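Local structure of catechol 1,2-dioxygenase (Burkholderia ambifaria, 5VXT) at residues Q20-A25 against D54-I59; G152-L157 against V196-D201; F190-A195 against F206-P211; N234-V239 against Y269-E274. The protein probably catalyses the intradiol cleavage of catechol by dioxygen at a non-haem iron(III) centre, giving cis,cis-muconate. One frame throughout, in Å; residues are numbered along the deposited sequence.

Contact 1 of 4, residues Q20-A25 against D54-I59; sequences QDLLKA and DLFKAI
The ring of Phe56, on helix 42-62, contributes the largest share of this small buried interface and meets two leucines of helix 17-27. Leu23 gives the closer of the two contacts: its methyl CD2 lies 3.4 Å from Phe56 CD2 and nearly as close to CE2, so a single methyl group sits against one side bond of the ring, approaching obliquely. The branch carbon follows behind it, with Leu23 CG 3.8 Å from Phe56 CD2. These two side chains run past each other in opposite directions, whereas Leu22 comes in at about a right angle to the phenylalanine and reaches only the CE2 corner, its CD2 being 4.0 Å from Phe56 CE2. Both Leu23 and Phe56 carry CG anti to the carbonyl carbon, with chi1 of -74° and -76°, and from CA atoms 8.8 Å apart they bridge the gap between the helix backbones. Phe14, in the loop leading into helix 17-27, packs on both Leu23 and Phe56. From the second subunit, Tyr97 stacks its ring with that of Phe56 and hydrogen-bonds through OH to Phe56 O, while Gly93 of that subunit packs on Leu22. Leu55, one residue earlier on helix 42-62, takes no part here and lines a pocket holding phosphatidylethanolamine. With no hydrogen bond or salt bridge between the two helical segments, their association here rests on van der Waals contact and burial of apolar surface, and the same phenylalanine carries that apolar patch into the dimer interface.

Contact 2 of 4, residues G152-L157 against V196-D201; sequences GTVTGL and VKTGAD
Thr153 makes the first, loose contact along strand 147-155: its methyl CG2 lies 4.4 Å from Asp201 O, in the turn that leads from strand 193-197 to strand 203-209. The backbone of Thr153 pairs with Phe302 of strand 295-303, and its N also binds the side-chain oxygen Asn301 OD1. Val154, the next residue, points toward the other segment and makes the central contact, methyl against methyl, with Val154 CG2 4.0 Å from Thr198 CG2; the two side chains cross at about a right angle. Which branch of the threonine faces the valine follows from its first torsion (chi1 70°), which sets OG1 between the backbone N and the carbonyl carbon and leaves CG2 anti to the carbonyl carbon, beside the backbone N, facing the valine. The hydroxyl itself hydrogen-bonds to Val162 O and Ala165 N, in the loop between strands 147-155 and 166-170. Further on, Thr155 turns back on its own chain: OG1 donates to Gly156 O at 2.6 Å, meeting a lone pair in the carbonyl plane. Lys160 O is a second hydrogen-bond partner of the same hydroxyl, so the one proton is probably shared, or alternates, between the two carbonyls. Val162 and Val167 also cover Val154. Strands 147-155 and 193-197 belong to different sheets, and this apolar contact joins a strand of one to the turn leaving the other, as in the two-sheet beta sandwich characteristic of intradiol dioxygenases.

Contact 3 of 4, residues F190-A195 against F206-P211; sequences FNLRGA and FRTLMP
The two sheets of the dioxygenase beta sandwich face each other here, with Leu192 and Gly194 of one side meeting Thr208 and Phe206 of strand 203-209 on the other. A type II beta turn from Phe190 to Arg193, closed by Arg193 N to Phe190 O at 3.0 Å, leads into strand 193-197. Leu192 occupies its third position with a left-handed backbone (phi 59°), and its side chain extends across the gap at about a right angle to Thr208, setting CD2 3.5 Å from Thr208 OG1. The methyl makes only van der Waals contact with this oxygen; the polar partner of the hydroxyl is His171 NE2, and the backbone of His171 also pairs with that of Leu192. Two residues earlier on the same strand as Thr208, Phe206 has CG anti to the carbonyl carbon (chi1 -65°) and drives its ring into the sandwich interior, where Val167, Cys169 and Phe241 pack on it. The ring presents its edge to the opposing strand at Gly194, which has no side chain to stand in the way. One ring corner therefore reaches the main chain itself: Phe206 CE1 lies 3.9 Å from Gly194 C and 4.1 Å from Ala195 N, both near the ring plane.

Contact 4 of 4, residues N234-V239 against Y269-E274; sequences NRPAHV and YATREE. With FE (Fe (III) ion), chain J; CAQ (catechol), chain K; EDO (1,2-ethanediol), chain M.
Arg235, whose NH2 rests 3.2 Å from Ala270 CB, reaches the iron site with the other arm of its guanidinium group. Its NH1 donates a bent hydrogen bond (2.7 Å, 131°) to O4 of the bound catechol, near the guanidinium plane. The catechol chelates the iron(III) ion through O3 at 2.3 Å and O4 at 2.5 Å, and His238 NE2 binds the metal at 2.0 Å; Tyr178 and His240 complete the protein ligands. Arg235 NH1 also stands 3.2 Å above the centre of the His238 ring, without a hydrogen bond to it. The other ring nitrogen, His238 ND1, donates to Pro236 O at 2.8 Å almost straight (169°) and in the ring plane, which together with the metal bond fixes the ring's rotation. One shell out, the guanidinium is held by a salt bridge from NH2 to Asp266, whose OD1 also accepts Ala270 N, and by Gln254 OE1 at NH1. More loosely, Pro236 CG lies 4.2 Å from Thr271 OG1, a hydroxyl bound to Ile263 O. The contact thus joins the entry of strand 238-244, flanked by antiparallel strands 166-170 and 251-256, to the long loop running from strand 251-256 to strand 280-282.

From the N terminus, contact 1 closes a loop of 28 residues between its segments, joining helices 17-27 and 42-62. In the dioxygenase region contact 2 spans 38 residues and contact 3 only 10; the two cross, their segments alternating along the chain, share strand 193-197 and bring the two sheets together, touching where Val196 CG1 meets Phe206 CE1 at 3.6 Å. Contact 4 follows in series, spanning 29 residues to tie strand 238-244 to the loop before strand 280-282, and abuts contact 3 through Pro211, which packs on Ala237 to Val239. Within one chain contact 1 lies about 38 Å from contact 4, centre to centre, but Tyr269 packs on Leu22 of the second subunit, linking these regions across the dimer.

Contact 1 of 4, residues Q20-A25 against D54-I59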
loop_
_atom_site.group_PDB
_atom_site.type_symbol
_atom_site.label_atom_id
_atom_site.label_comp_id
_atom_site.label_asym_id
_atom_site.label_seq_id
_atom_site.Cartn_x
_atom_site.Cartn_y
_atom_site.Cartn_z
ATOM N N GLN B 20 -19.184 13.606 -1.087
ATOM C CA GLN B 20 -19.000 13.612 -2.540
ATOM C C GLN B 20 -18.106 14.766 -2.987
ATOM O O GLN B 20 -17.301 14.609 -3.915
ATOM C CB GLN B 20 -20.358 13.658 -3.246
ATOM C CG GLN B 20 -21.211 12.421 -2.964
ATOM C CD GLN B 20 -20.489 11.126 -3.313
ATOM O OE1 GLN B 20 -19.995 10.963 -4.430
ATOM N NE2 GLN B 20 -20.414 10.209 -2.358
ATOM N N ASP B 21 -18.221 15.930 -2.337
ATOM C CA ASP B 21 -17.317 17.028 -2.659
ATOM C C ASP B 21 -15.891 16.685 -2.288
ATOM O O ASP B 21 -14.947 17.063 -2.995
ATOM C CB ASP B 21 -17.738 18.314 -1.934
ATOM C CG ASP B 21 -18.910 18.990 -2.590
ATOM O OD1 ASP B 21 -19.322 18.530 -3.678
ATOM O OD2 ASP B 21 -19.420 19.982 -2.016
ATOM N N LEU B 22 -15.715 15.979 -1.170
ATOM C CA LEU B 22 -14.383 15.607 -0.726
ATOM C C LEU B 22 -13.738 14.634 -1.701
ATOM O O LEU B 22 -12.558 14.773 -2.025
ATOM C CB LEU B 22 -14.453 14.988 0.666
ATOM C CG LEU B 22 -13.159 14.437 1.255
ATOM C CD1 LEU B 22 -12.123 15.527 1.461
ATOM C CD2 LEU B 22 -13.477 13.732 2.597
ATOM N N LEU B 23 -14.498 13.640 -2.164
ATOM C CA LEU B 23 -13.972 12.688 -3.144
ATOM C C LEU B 23 -13.545 13.380 -4.433
ATOM O O LEU B 23 -12.520 13.022 -5.034
ATOM C CB LEU B 23 -15.021 11.619 -3.453
ATOM C CG LEU B 23 -15.219 10.601 -2.341
ATOM C CD1 LEU B 23 -16.449 9.758 -2.633
ATOM C CD2 LEU B 23 -13.961 9.738 -2.242
ATOM N N LYS B 24 -14.340 14.335 -4.905
ATOM C CA LYS B 24 -13.991 15.005 -6.160
ATOM C C LYS B 24 -12.759 15.881 -5.976
ATOM O O LYS B 24 -11.916 15.979 -6.876
ATOM C CB LYS B 24 -15.163 15.837 -6.672
ATOM C CG LYS B 24 -16.417 15.043 -6.974
ATOM C CD LYS B 24 -17.587 15.981 -7.243
ATOM C CE LYS B 24 -18.910 15.240 -7.265
ATOM N NZ LYS B 24 -20.018 16.185 -7.572
ATOM N N ALA B 25 -12.630 16.511 -4.806
ATOM C CA ALA B 25 -11.454 17.332 -4.550
ATOM C C ALA B 25 -10.203 16.475 -4.442
ATOM O O ALA B 25 -9.159 16.815 -5.016
ATOM C CB ALA B 25 -11.660 18.170 -3.277
ATOM N N ASP B 54 -14.977 3.928 -3.593
ATOM C CA ASP B 54 -15.340 2.581 -3.172
ATOM C C ASP B 54 -14.847 2.305 -1.762
ATOM O O ASP B 54 -15.537 1.646 -0.971
ATOM C CB ASP B 54 -14.758 1.556 -4.151
ATOM C CG ASP B 54 -15.497 1.520 -5.481
ATOM O OD1 ASP B 54 -16.520 2.221 -5.626
ATOM O OD2 ASP B 54 -15.052 0.775 -6.395
ATOM N N LEU B 55 -13.646 2.787 -1.430
ATOM C CA LEU B 55 -13.140 2.619 -0.072
ATOM C C LEU B 55 -14.017 3.361 0.929
ATOM O O LEU B 55 -14.425 2.790 1.944
ATOM C CB LEU B 55 -11.698 3.114 0.034
ATOM C CG LEU B 55 -11.097 3.094 1.446
ATOM C CD1 LEU B 55 -11.092 1.668 2.088
ATOM C CD2 LEU B 55 -9.698 3.714 1.417
ATOM N N PHE B 56 -14.309 4.639 0.658
ATOM C CA PHE B 56 -15.187 5.400 1.553
ATOM C C PHE B 56 -16.528 4.701 1.748
ATOM O O PHE B 56 -17.056 4.653 2.869
ATOM C CB PHE B 56 -15.430 6.819 1.022
ATOM C CG PHE B 56 -14.271 7.766 1.212
ATOM C CD1 PHE B 56 -13.009 7.300 1.537
ATOM C CD2 PHE B 56 -14.448 9.125 1.020
ATOM C CE1 PHE B 56 -11.944 8.181 1.677
ATOM C CE2 PHE B 56 -13.382 10.011 1.163
ATOM C CZ PHE B 56 -12.132 9.533 1.491
ATOM N N LYS B 57 -17.103 4.170 0.665
ATOM C CA LYS B 57 -18.407 3.526 0.765
ATOM C C LYS B 57 -18.319 2.241 1.573
ATOM O O LYS B 57 -19.232 1.925 2.343
ATOM C CB LYS B 57 -18.964 3.243 -0.627
ATOM C CG LYS B 57 -20.295 2.513 -0.651
ATOM C CD LYS B 57 -21.411 3.377 -0.066
ATOM C CE LYS B 57 -22.784 2.721 -0.209
ATOM N NZ LYS B 57 -23.889 3.645 0.196
ATOM N N ALA B 58 -17.229 1.484 1.398
ATOM C CA ALA B 58 -17.045 0.258 2.169
ATOM C C ALA B 58 -16.842 0.557 3.653
ATOM O O ALA B 58 -17.310 -0.204 4.507
ATOM C CB ALA B 58 -15.865 -0.538 1.605
ATOM N N ILE B 59 -16.129 1.645 3.977
ATOM C CA ILE B 59 -15.995 2.062 5.372
ATOM C C ILE B 59 -17.363 2.389 5.959
ATOM O O ILE B 59 -17.689 1.989 7.089
ATOM C CB ILE B 59 -15.024 3.259 5.476
ATOM C CG1 ILE B 59 -13.588 2.796 5.200
ATOM C CG2 ILE B 59 -15.121 3.949 6.851
ATOM C CD1 ILE B 59 -12.623 3.928 4.917
#

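Contact 2 of 4, residues G152-L157 against V196-D201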
loop_
_atom_site.group_PDB
_atom_site.type_symbol
_atom_site.label_atom_id
_atom_site.label_comp_id
_atom_site.label_asym_id
_atom_site.label_seq_id
_atom_site.Cartn_x
_atom_site.Cartn_y
_atom_site.Cartn_z
ATOM N N GLY B 152 11.579 -29.307 -25.196
ATOM C CA GLY B 152 10.435 -29.363 -26.074
ATOM C C GLY B 152 10.668 -28.514 -27.296
ATOM O O GLY B 152 11.796 -28.117 -27.593
ATOM N N THR B 153 9.580 -28.234 -28.001
ATOM C CA THR B 153 9.623 -27.403 -29.188
ATOM C C THR B 153 8.699 -26.209 -29.029
ATOM O O THR B 153 7.653 -26.285 -28.371
ATOM C CB THR B 153 9.210 -28.177 -30.435
ATOM O OG1 THR B 153 7.808 -28.465 -30.358
ATOM C CG2 THR B 153 9.987 -29.475 -30.538
ATOM N N VAL B 154 9.115 -25.106 -29.635
ATOM C CA VAL B 154 8.303 -23.909 -29.779
ATOM C C VAL B 154 7.670 -23.957 -31.159
ATOM O O VAL B 154 8.376 -23.951 -32.176
ATOM C CB VAL B 154 9.147 -22.640 -29.606
ATOM C CG1 VAL B 154 8.299 -21.388 -29.867
ATOM C CG2 VAL B 154 9.786 -22.625 -28.229
ATOM N N THR B 155 6.347 -24.031 -31.197
ATOM C CA THR B 155 5.605 -24.012 -32.444
ATOM C C THR B 155 4.586 -22.882 -32.426
ATOM O O THR B 155 4.222 -22.360 -31.369
ATOM C CB THR B 155 4.873 -25.334 -32.690
ATOM O OG1 THR B 155 3.903 -25.141 -33.720
ATOM C CG2 THR B 155 4.150 -25.770 -31.448
ATOM N N GLY B 156 4.122 -22.515 -33.623
ATOM C CA GLY B 156 2.955 -21.675 -33.757
ATOM C C GLY B 156 1.683 -22.499 -33.736
ATOM O O GLY B 156 1.698 -23.720 -33.573
ATOM N N LEU B 157 0.557 -21.808 -33.923
ATOM C CA LEU B 157 -0.732 -22.493 -33.930
ATOM C C LEU B 157 -0.858 -23.503 -35.067
ATOM O O LEU B 157 -1.698 -24.406 -34.989
ATOM C CB LEU B 157 -1.864 -21.475 -34.017
ATOM C CG LEU B 157 -2.194 -20.694 -32.741
ATOM C CD1 LEU B 157 -3.236 -19.650 -33.042
ATOM C CD2 LEU B 157 -2.681 -21.627 -31.639
ATOM N N VAL B 196 17.379 -19.586 -23.870
ATOM C CA VAL B 196 17.835 -20.281 -25.066
ATOM C C VAL B 196 17.136 -19.689 -26.282
ATOM O O VAL B 196 15.936 -19.391 -26.247
ATOM C CB VAL B 196 17.611 -21.808 -24.982
ATOM C CG1 VAL B 196 18.079 -22.347 -23.647
ATOM C CG2 VAL B 196 16.171 -22.168 -25.222
ATOM N N LYS B 197 17.909 -19.479 -27.343
ATOM C CA LYS B 197 17.372 -19.127 -28.648
ATOM C C LYS B 197 17.181 -20.422 -29.421
ATOM O O LYS B 197 18.124 -21.206 -29.557
ATOM C CB LYS B 197 18.319 -18.189 -29.399
ATOM N N THR B 198 15.964 -20.664 -29.893
ATOM C CA THR B 198 15.717 -21.891 -30.628
ATOM C C THR B 198 16.312 -21.786 -32.025
ATOM O O THR B 198 16.447 -20.700 -32.592
ATOM C CB THR B 198 14.221 -22.188 -30.727
ATOM O OG1 THR B 198 13.596 -21.243 -31.603
ATOM C CG2 THR B 198 13.566 -22.135 -29.357
ATOM N N GLY B 199 16.679 -22.930 -32.572
ATOM C CA GLY B 199 17.156 -23.013 -33.931
ATOM C C GLY B 199 16.010 -23.187 -34.900
ATOM O O GLY B 199 14.844 -22.944 -34.582
ATOM N N ALA B 200 16.354 -23.635 -36.109
ATOM C CA ALA B 200 15.334 -23.853 -37.125
ATOM C C ALA B 200 14.341 -24.938 -36.727
ATOM O O ALA B 200 13.207 -24.923 -37.215
ATOM C CB ALA B 200 15.993 -24.212 -38.459
ATOM N N ASP B 201 14.742 -25.878 -35.864
ATOM C CA ASP B 201 13.872 -26.965 -35.424
ATOM C C ASP B 201 12.973 -26.576 -34.258
ATOM O O ASP B 201 12.266 -27.442 -33.730
ATOM C CB ASP B 201 14.694 -28.197 -35.024
ATOM C CG ASP B 201 15.709 -27.905 -33.932
ATOM O OD1 ASP B 201 15.747 -26.762 -33.426
ATOM O OD2 ASP B 201 16.483 -28.824 -33.584
#

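Contact 3 of 4, residues F190-A195 against F206-P211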
loop_
_atom_site.group_PDB
_atom_site.type_symbol
_atom_site.label_atom_id
_atom_site.label_comp_id
_atom_site.label_asym_id
_atom_site.label_seq_id
_atom_site.Cartn_x
_atom_site.Cartn_y
_atom_site.Cartn_z
ATOM N N PHE B 190 21.918 -15.385 -11.927
ATOM C CA PHE B 190 21.206 -16.239 -12.877
ATOM C C PHE B 190 21.300 -17.722 -12.547
ATOM O O PHE B 190 21.100 -18.570 -13.433
ATOM C CB PHE B 190 21.676 -15.995 -14.317
ATOM C CG PHE B 190 21.581 -14.562 -14.735
ATOM C CD1 PHE B 190 22.715 -13.772 -14.814
ATOM C CD2 PHE B 190 20.352 -13.994 -15.017
ATOM C CE1 PHE B 190 22.628 -12.452 -15.187
ATOM C CE2 PHE B 190 20.258 -12.672 -15.389
ATOM C CZ PHE B 190 21.400 -11.899 -15.474
ATOM N N ASN B 191 21.591 -18.077 -11.297
ATOM C CA ASN B 191 21.466 -19.475 -10.915
ATOM C C ASN B 191 20.014 -19.901 -11.061
ATOM O O ASN B 191 19.101 -19.210 -10.593
ATOM C CB ASN B 191 21.940 -19.713 -9.483
ATOM C CG ASN B 191 21.933 -21.190 -9.118
ATOM O OD1 ASN B 191 22.362 -22.032 -9.905
ATOM N ND2 ASN B 191 21.422 -21.513 -7.932
ATOM N N LEU B 192 19.811 -21.031 -11.738
ATOM C CA LEU B 192 18.484 -21.560 -12.046
ATOM C C LEU B 192 17.660 -20.576 -12.871
ATOM O O LEU B 192 16.430 -20.540 -12.768
ATOM C CB LEU B 192 17.738 -21.962 -10.771
ATOM C CG LEU B 192 18.523 -22.868 -9.827
ATOM C CD1 LEU B 192 17.689 -23.224 -8.625
ATOM C CD2 LEU B 192 18.971 -24.130 -10.550
ATOM N N ARG B 193 18.336 -19.767 -13.685
ATOM C CA ARG B 193 17.705 -18.922 -14.690
ATOM C C ARG B 193 18.509 -19.057 -15.971
ATOM O O ARG B 193 19.738 -18.986 -15.932
ATOM C CB ARG B 193 17.655 -17.449 -14.266
ATOM C CG ARG B 193 17.027 -17.210 -12.918
ATOM C CD ARG B 193 17.233 -15.776 -12.452
ATOM N NE ARG B 193 16.675 -15.552 -11.120
ATOM C CZ ARG B 193 15.401 -15.256 -10.879
ATOM N NH1 ARG B 193 14.545 -15.146 -11.887
ATOM N NH2 ARG B 193 14.981 -15.067 -9.629
ATOM N N GLY B 194 17.821 -19.241 -17.095
ATOM C CA GLY B 194 18.499 -19.368 -18.369
ATOM C C GLY B 194 17.679 -18.755 -19.479
ATOM O O GLY B 194 16.529 -18.350 -19.291
ATOM N N ALA B 195 18.301 -18.672 -20.648
ATOM C CA ALA B 195 17.610 -18.254 -21.857
ATOM C C ALA B 195 18.224 -19.001 -23.027
ATOM O O ALA B 195 19.450 -19.056 -23.148
ATOM C CB ALA B 195 17.712 -16.743 -22.073
ATOM N N PHE B 206 16.518 -27.118 -21.278
ATOM C CA PHE B 206 17.118 -26.639 -20.043
ATOM C C PHE B 206 17.572 -27.834 -19.222
ATOM O O PHE B 206 16.820 -28.797 -19.048
ATOM C CB PHE B 206 16.138 -25.775 -19.233
ATOM C CG PHE B 206 15.751 -24.506 -19.923
ATOM C CD1 PHE B 206 16.589 -23.401 -19.895
ATOM C CD2 PHE B 206 14.550 -24.412 -20.605
ATOM C CE1 PHE B 206 16.231 -22.228 -20.534
ATOM C CE2 PHE B 206 14.186 -23.240 -21.244
ATOM C CZ PHE B 206 15.029 -22.148 -21.210
ATOM N N ARG B 207 18.806 -27.777 -18.743
ATOM C CA ARG B 207 19.352 -28.782 -17.845
ATOM C C ARG B 207 19.590 -28.115 -16.500
ATOM O O ARG B 207 20.317 -27.121 -16.412
ATOM C CB ARG B 207 20.626 -29.390 -18.425
ATOM C CG ARG B 207 20.338 -30.074 -19.744
ATOM C CD ARG B 207 21.576 -30.597 -20.429
ATOM N NE ARG B 207 21.253 -31.112 -21.758
ATOM C CZ ARG B 207 22.158 -31.520 -22.641
ATOM N NH1 ARG B 207 23.445 -31.475 -22.336
ATOM N NH2 ARG B 207 21.775 -31.975 -23.827
ATOM N N THR B 208 18.951 -28.643 -15.465
ATOM C CA THR B 208 18.841 -27.921 -14.210
ATOM C C THR B 208 18.604 -28.947 -13.108
ATOM O O THR B 208 18.897 -30.137 -13.284
ATOM C CB THR B 208 17.730 -26.859 -14.311
ATOM O OG1 THR B 208 17.603 -26.166 -13.065
ATOM C CG2 THR B 208 16.390 -27.492 -14.674
ATOM N N LEU B 209 18.084 -28.490 -11.977
ATOM C CA LEU B 209 17.741 -29.349 -10.855
ATOM C C LEU B 209 16.281 -29.120 -10.471
ATOM O O LEU B 209 15.685 -28.085 -10.783
ATOM C CB LEU B 209 18.663 -29.092 -9.656
ATOM C CG LEU B 209 20.173 -29.153 -9.909
ATOM C CD1 LEU B 209 20.954 -28.728 -8.669
ATOM C CD2 LEU B 209 20.599 -30.550 -10.361
ATOM N N MET B 210 15.712 -30.109 -9.797
ATOM C CA MET B 210 14.282 -30.098 -9.499
ATOM C C MET B 210 13.953 -29.056 -8.429
ATOM O O MET B 210 14.516 -29.109 -7.326
ATOM C CB MET B 210 13.859 -31.493 -9.034
ATOM C CG MET B 210 12.428 -31.586 -8.539
ATOM S SD MET B 210 11.258 -31.485 -9.896
ATOM C CE MET B 210 11.816 -32.874 -10.876
ATOM N N PRO B 211 13.057 -28.108 -8.698
ATOM C CA PRO B 211 12.674 -27.143 -7.665
ATOM C C PRO B 211 11.746 -27.763 -6.634
ATOM O O PRO B 211 11.139 -28.808 -6.854
ATOM C CB PRO B 211 11.942 -26.054 -8.454
ATOM C CG PRO B 211 11.303 -26.805 -9.564
ATOM C CD PRO B 211 12.317 -27.872 -9.952
#

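Contact 4 of 4, residues N234-V239 against Y269-E274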
loop_
_atom_site.group_PDB
_atom_site.type_symbol
_atom_site.label_atom_id
_atom_site.label_comp_id
_atom_site.label_asym_id
_atom_site.label_seq_id
_atom_site.Cartn_x
_atom_site.Cartn_y
_atom_site.Cartn_z
ATOM N N ASN B 234 1.925 -20.862 0.637
ATOM C CA ASN B 234 2.803 -21.761 -0.100
ATOM C C ASN B 234 2.334 -21.939 -1.541
ATOM O O ASN B 234 1.138 -21.851 -1.837
ATOM C CB ASN B 234 2.869 -23.124 0.585
ATOM C CG ASN B 234 3.342 -23.032 2.013
ATOM O OD1 ASN B 234 2.710 -23.569 2.923
ATOM N ND2 ASN B 234 4.458 -22.349 2.224
ATOM N N ARG B 235 3.300 -22.203 -2.438
ATOM C CA ARG B 235 3.072 -22.602 -3.819
ATOM C C ARG B 235 3.600 -24.018 -4.037
ATOM O O ARG B 235 4.560 -24.433 -3.381
ATOM C CB ARG B 235 3.759 -21.664 -4.834
ATOM C CG ARG B 235 3.340 -20.206 -4.792
ATOM C CD ARG B 235 3.378 -19.596 -6.188
ATOM N NE ARG B 235 2.516 -20.359 -7.078
ATOM C CZ ARG B 235 2.740 -20.538 -8.372
ATOM N NH1 ARG B 235 3.809 -19.998 -8.948
ATOM N NH2 ARG B 235 1.896 -21.271 -9.086
ATOM N N PRO B 236 2.992 -24.782 -4.936
ATOM C CA PRO B 236 3.604 -26.048 -5.353
ATOM C C PRO B 236 4.861 -25.795 -6.173
ATOM O O PRO B 236 5.089 -24.699 -6.692
ATOM C CB PRO B 236 2.509 -26.706 -6.197
ATOM C CG PRO B 236 1.727 -25.519 -6.747
ATOM C CD PRO B 236 1.709 -24.535 -5.618
ATOM N N ALA B 237 5.690 -26.837 -6.286
ATOM C CA ALA B 237 6.907 -26.722 -7.084
ATOM C C ALA B 237 6.555 -26.428 -8.539
ATOM O O ALA B 237 5.626 -27.014 -9.101
ATOM C CB ALA B 237 7.734 -28.010 -6.986
ATOM N N HIS B 238 7.302 -25.517 -9.155
ATOM C CA HIS B 238 6.923 -25.029 -10.472
ATOM C C HIS B 238 8.138 -24.424 -11.156
ATOM O O HIS B 238 9.172 -24.174 -10.529
ATOM C CB HIS B 238 5.805 -23.991 -10.381
ATOM C CG HIS B 238 6.204 -22.766 -9.627
ATOM N ND1 HIS B 238 6.180 -22.704 -8.251
ATOM C CD2 HIS B 238 6.665 -21.567 -10.051
ATOM C CE1 HIS B 238 6.597 -21.514 -7.859
ATOM N NE2 HIS B 238 6.897 -20.806 -8.932
ATOM N N VAL B 239 7.990 -24.187 -12.459
ATOM C CA VAL B 239 9.007 -23.549 -13.288
ATOM C C VAL B 239 8.316 -22.495 -14.143
ATOM O O VAL B 239 7.274 -22.774 -14.743
ATOM C CB VAL B 239 9.743 -24.574 -14.179
ATOM C CG1 VAL B 239 10.762 -23.882 -15.049
ATOM C CG2 VAL B 239 10.410 -25.626 -13.322
ATOM N N TYR B 269 -3.025 -19.079 -6.819
ATOM C CA TYR B 269 -4.130 -19.454 -7.701
ATOM C C TYR B 269 -3.692 -19.593 -9.163
ATOM O O TYR B 269 -4.452 -19.277 -10.078
ATOM C CB TYR B 269 -5.281 -18.453 -7.569
ATOM C CG TYR B 269 -5.734 -18.280 -6.127
ATOM C CD1 TYR B 269 -5.383 -17.161 -5.377
ATOM C CD2 TYR B 269 -6.492 -19.265 -5.518
ATOM C CE1 TYR B 269 -5.809 -17.031 -4.034
ATOM C CE2 TYR B 269 -6.907 -19.144 -4.218
ATOM C CZ TYR B 269 -6.561 -18.041 -3.472
ATOM O OH TYR B 269 -7.011 -17.983 -2.160
ATOM N N ALA B 270 -2.477 -20.105 -9.390
ATOM C CA ALA B 270 -1.860 -20.082 -10.716
ATOM C C ALA B 270 -1.888 -21.419 -11.443
ATOM O O ALA B 270 -1.485 -21.470 -12.613
ATOM C CB ALA B 270 -0.402 -19.617 -10.616
ATOM N N THR B 271 -2.339 -22.489 -10.793
ATOM C CA THR B 271 -2.321 -23.807 -11.423
ATOM C C THR B 271 -3.372 -23.896 -12.523
ATOM O O THR B 271 -4.498 -23.410 -12.379
ATOM C CB THR B 271 -2.565 -24.888 -10.368
ATOM O OG1 THR B 271 -1.520 -24.829 -9.394
ATOM C CG2 THR B 271 -2.585 -26.288 -10.992
ATOM N N ARG B 272 -2.997 -24.516 -13.640
ATOM C CA ARG B 272 -3.931 -24.766 -14.721
ATOM C C ARG B 272 -3.788 -26.212 -15.182
ATOM O O ARG B 272 -2.703 -26.785 -15.130
ATOM C CB ARG B 272 -3.713 -23.802 -15.870
ATOM C CG ARG B 272 -3.816 -22.353 -15.433
ATOM C CD ARG B 272 -3.827 -21.427 -16.631
ATOM N NE ARG B 272 -5.159 -21.375 -17.210
ATOM C CZ ARG B 272 -5.604 -20.379 -17.962
ATOM N NH1 ARG B 272 -4.810 -19.350 -18.246
ATOM N NH2 ARG B 272 -6.847 -20.419 -18.423
ATOM N N GLU B 273 -4.921 -26.784 -15.597
ATOM C CA GLU B 273 -5.012 -28.206 -15.919
ATOM C C GLU B 273 -4.035 -28.580 -17.023
ATOM O O GLU B 273 -3.441 -29.663 -17.003
ATOM C CB GLU B 273 -6.450 -28.515 -16.330
ATOM C CG GLU B 273 -6.782 -29.955 -16.609
ATOM C CD GLU B 273 -8.201 -30.107 -17.125
ATOM O OE1 GLU B 273 -9.083 -29.336 -16.678
ATOM O OE2 GLU B 273 -8.431 -30.979 -17.991
ATOM N N GLU B 274 -3.835 -27.683 -17.976
ATOM C CA GLU B 274 -2.949 -27.954 -19.099
ATOM C C GLU B 274 -1.481 -27.730 -18.765
ATOM O O GLU B 274 -0.628 -27.985 -19.622
ATOM C CB GLU B 274 -3.338 -27.075 -20.294
ATOM C CG GLU B 274 -4.795 -27.202 -20.719
ATOM C CD GLU B 274 -5.714 -26.247 -19.961
ATOM O OE1 GLU B 274 -5.268 -25.645 -18.959
ATOM O OE2 GLU B 274 -6.884 -26.103 -20.372
HETATM FE FE FE J . 7.814 -18.983 -8.874
HETATM C C1 CAQ K . 5.099 -15.582 -5.435
HETATM C C2 CAQ K . 6.323 -16.203 -5.671
HETATM C C3 CAQ K . 6.486 -16.973 -6.813
HETATM O O3 CAQ K . 7.659 -17.597 -7.093
HETATM C C4 CAQ K . 5.357 -17.118 -7.750
HETATM O O4 CAQ K . 5.514 -17.875 -8.863
HETATM C C5 CAQ K . 4.155 -16.479 -7.477
HETATM C C6 CAQ K . 4.031 -15.716 -6.320
HETATM C C1 EDO M . -5.661 -23.958 -7.297
HETATM O O1 EDO M . -4.240 -23.876 -7.191
HETATM C C2 EDO M . -6.124 -22.790 -8.154
HETATM O O2 EDO M . -5.160 -22.607 -9.198
#